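PDB 5MQR: beta-L-arabinobiosidase, which probably hydrolyses beta-L-arabinofuranosyl linkages in the side chains of plant pectin, helping a gut bacterium to break it down. Local coordinates for residues V974-M979 with D1049-F1054. Sequence-based numbering, arbitrary orientation.
Sequences VYFRQM and DKWDWF
The outer edge of the Phe976 ring, at CE2 and CZ, points at one face of the Trp1051 indole, an offset edge-to-face pair whose planes stand at 78°. Its centroid lies 5.4 Å from that of the six-membered indole ring, and the tightest approach, Phe976 CE2 to Trp1051 CZ2, is 3.6 Å, near the rim of the indole. With CG anti to the backbone N (chi1 -175°), the Phe976 ring is carried off helix 972-985 to the loop. Phe668 meets the Phe976 ring and stands edge-to-face to Trp1051, while Leu1029 of helix 1022-1029 touches both as well. The contact joins the helical MGH1-like glycoside hydrolase domain, probably an (alpha/alpha)6 barrel as in six-hairpin glycosidases, to the C-terminal beta domain of the glycosyl hydrolase family 65 type, at the loop leading into strand 1053-1061. CH-pi packing comes from Lys1050, whose CG sits 3.9 Å from the Phe976 ring centroid, 26° off the normal. Bends at chi2 and chi3 fold the aliphatic chain across this face: Lys1050 CD lies 3.6 Å from Phe976 CZ. Lys1050 CE is likewise 3.6 Å from Phe976 CE1. Lys1050 CG also lies over the same indole face, toward its rim, in the angle between the two rings. No hydrogen bond crosses between the segments; the buried indole NE1 of Trp1051 is satisfied by Gln665 OE1, which helps to hold the indole in its orientation.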
loop_
_atom_site.group_PDB
_atom_site.type_symbol
_atom_site.label_atom_id
_atom_site.label_comp_id
_atom_site.label_asym_id
_atom_site.label_seq_id
_atom_site.Cartn_x
_atom_site.Cartn_y
_atom_site.Cartn_z
ATOM N N VAL A 974 -22.709 16.848 -5.249
ATOM C CA VAL A 974 -23.037 18.143 -4.739
ATOM C C VAL A 974 -22.077 18.584 -3.630
ATOM O O VAL A 974 -21.620 19.727 -3.637
ATOM C CB VAL A 974 -24.509 18.227 -4.266
ATOM C CG1 VAL A 974 -24.789 19.566 -3.582
ATOM C CG2 VAL A 974 -25.437 18.061 -5.464
ATOM N N TYR A 975 -21.818 17.702 -2.675
ATOM C CA TYR A 975 -20.904 18.034 -1.587
ATOM C C TYR A 975 -19.488 18.275 -2.157
ATOM O O TYR A 975 -18.823 19.259 -1.799
ATOM C CB TYR A 975 -20.877 16.944 -0.488
ATOM C CG TYR A 975 -19.799 17.178 0.534
ATOM C CD1 TYR A 975 -20.024 17.963 1.665
ATOM C CD2 TYR A 975 -18.541 16.643 0.362
ATOM C CE1 TYR A 975 -19.005 18.207 2.597
ATOM C CE2 TYR A 975 -17.525 16.864 1.274
ATOM C CZ TYR A 975 -17.753 17.645 2.390
ATOM O OH TYR A 975 -16.715 17.844 3.279
ATOM N N PHE A 976 -19.044 17.377 -3.026
ATOM C CA PHE A 976 -17.718 17.483 -3.628
ATOM C C PHE A 976 -17.565 18.793 -4.364
ATOM O O PHE A 976 -16.543 19.462 -4.229
ATOM C CB PHE A 976 -17.435 16.341 -4.618
ATOM C CG PHE A 976 -16.031 16.351 -5.158
ATOM C CD1 PHE A 976 -15.717 17.062 -6.318
ATOM C CD2 PHE A 976 -15.020 15.690 -4.488
ATOM C CE1 PHE A 976 -14.420 17.106 -6.800
ATOM C CE2 PHE A 976 -13.719 15.692 -4.984
ATOM C CZ PHE A 976 -13.411 16.414 -6.135
ATOM N N ARG A 977 -18.590 19.147 -5.132
ATOM C CA ARG A 977 -18.567 20.349 -5.952
ATOM C C ARG A 977 -18.432 21.605 -5.089
ATOM O O ARG A 977 -17.691 22.511 -5.444
ATOM C CB ARG A 977 -19.809 20.413 -6.860
ATOM C CG ARG A 977 -19.878 21.589 -7.834
ATOM C CD ARG A 977 -18.624 21.667 -8.722
ATOM N NE ARG A 977 -18.681 22.805 -9.642
ATOM C CZ ARG A 977 -17.632 23.365 -10.260
ATOM N NH1 ARG A 977 -16.382 22.926 -10.086
ATOM N NH2 ARG A 977 -17.839 24.407 -11.067
ATOM N N GLN A 978 -19.106 21.644 -3.947
ATOM C CA GLN A 978 -19.006 22.805 -3.058
ATOM C C GLN A 978 -17.650 22.867 -2.365
ATOM O O GLN A 978 -17.130 23.958 -2.163
ATOM C CB GLN A 978 -20.143 22.843 -2.031
ATOM C CG GLN A 978 -21.477 23.269 -2.623
ATOM C CD GLN A 978 -21.396 24.618 -3.344
ATOM O OE1 GLN A 978 -20.686 25.509 -2.911
ATOM N NE2 GLN A 978 -22.106 24.758 -4.443
HETATM N N MSE A 979 -17.077 21.710 -2.027
HETATM C CA MSE A 979 -15.704 21.676 -1.549
HETATM C C MSE A 979 -14.736 22.130 -2.618
HETATM O O MSE A 979 -13.787 22.834 -2.304
HETATM C CB MSE A 979 -15.300 20.295 -1.031
HETATM C CG MSE A 979 -16.015 19.944 0.264
HETATM SE SE MSE A 979 -15.244 20.931 1.775
HETATM C CE MSE A 979 -13.505 19.998 1.932
ATOM N N ASP A 1049 -15.626 7.266 -9.212
ATOM C CA ASP A 1049 -14.867 7.659 -10.422
ATOM C C ASP A 1049 -14.384 9.100 -10.453
ATOM O O ASP A 1049 -13.989 9.596 -11.518
ATOM C CB ASP A 1049 -15.624 7.314 -11.728
ATOM C CG ASP A 1049 -15.937 5.850 -11.829
ATOM O OD1 ASP A 1049 -14.966 5.068 -12.020
ATOM O OD2 ASP A 1049 -17.129 5.478 -11.681
ATOM N N LYS A 1050 -14.397 9.780 -9.310
ATOM C CA LYS A 1050 -13.818 11.108 -9.245
ATOM C C LYS A 1050 -12.290 10.986 -9.256
ATOM O O LYS A 1050 -11.641 11.570 -10.110
ATOM C CB LYS A 1050 -14.296 11.839 -7.988
ATOM C CG LYS A 1050 -13.706 13.219 -7.751
ATOM C CD LYS A 1050 -13.849 14.169 -8.931
ATOM C CE LYS A 1050 -15.295 14.562 -9.204
ATOM N NZ LYS A 1050 -15.358 15.575 -10.308
ATOM N N TRP A 1051 -11.753 10.216 -8.301
ATOM C CA TRP A 1051 -10.323 10.018 -8.096
ATOM C C TRP A 1051 -9.916 8.521 -8.092
ATOM O O TRP A 1051 -10.464 7.719 -7.328
ATOM C CB TRP A 1051 -9.893 10.643 -6.754
ATOM C CG TRP A 1051 -9.982 12.131 -6.694
ATOM C CD1 TRP A 1051 -10.041 13.016 -7.754
ATOM C CD2 TRP A 1051 -9.964 12.936 -5.512
ATOM N NE1 TRP A 1051 -10.118 14.298 -7.289
ATOM C CE2 TRP A 1051 -10.066 14.279 -5.920
ATOM C CE3 TRP A 1051 -9.896 12.647 -4.142
ATOM C CZ2 TRP A 1051 -10.089 15.337 -5.007
ATOM C CZ3 TRP A 1051 -9.935 13.693 -3.238
ATOM C CH2 TRP A 1051 -10.015 15.027 -3.680
ATOM N N ASP A 1052 -8.913 8.163 -8.890
ATOM C CA ASP A 1052 -8.414 6.791 -8.914
ATOM C C ASP A 1052 -7.757 6.389 -7.607
ATOM O O ASP A 1052 -7.693 5.204 -7.299
ATOM C CB ASP A 1052 -7.399 6.590 -10.032
ATOM C CG ASP A 1052 -8.022 6.616 -11.399
ATOM O OD1 ASP A 1052 -9.272 6.562 -11.534
ATOM O OD2 ASP A 1052 -7.232 6.673 -12.354
ATOM N N TRP A 1053 -7.279 7.362 -6.840
ATOM C CA TRP A 1053 -6.652 7.064 -5.563
ATOM C C TRP A 1053 -6.654 8.271 -4.691
ATOM O O TRP A 1053 -6.726 9.385 -5.191
ATOM C CB TRP A 1053 -5.196 6.608 -5.771
ATOM C CG TRP A 1053 -4.412 7.456 -6.727
ATOM C CD1 TRP A 1053 -4.266 7.262 -8.091
ATOM C CD2 TRP A 1053 -3.688 8.641 -6.416
ATOM N NE1 TRP A 1053 -3.489 8.268 -8.630
ATOM C CE2 TRP A 1053 -3.118 9.121 -7.624
ATOM C CE3 TRP A 1053 -3.472 9.363 -5.232
ATOM C CZ2 TRP A 1053 -2.327 10.281 -7.672
ATOM C CZ3 TRP A 1053 -2.677 10.516 -5.279
ATOM C CH2 TRP A 1053 -2.121 10.967 -6.496
ATOM N N PHE A 1054 -6.562 8.044 -3.387
ATOM C CA PHE A 1054 -6.234 9.120 -2.444
ATOM C C PHE A 1054 -5.845 8.497 -1.134
ATOM O O PHE A 1054 -6.075 7.302 -0.916
ATOM C CB PHE A 1054 -7.393 10.119 -2.231
ATOM C CG PHE A 1054 -8.670 9.495 -1.736
ATOM C CD1 PHE A 1054 -8.855 9.225 -0.396
ATOM C CD2 PHE A 1054 -9.700 9.202 -2.617
ATOM C CE1 PHE A 1054 -10.039 8.649 0.064
ATOM C CE2 PHE A 1054 -10.885 8.621 -2.173
ATOM C CZ PHE A 1054 -11.056 8.350 -0.824
#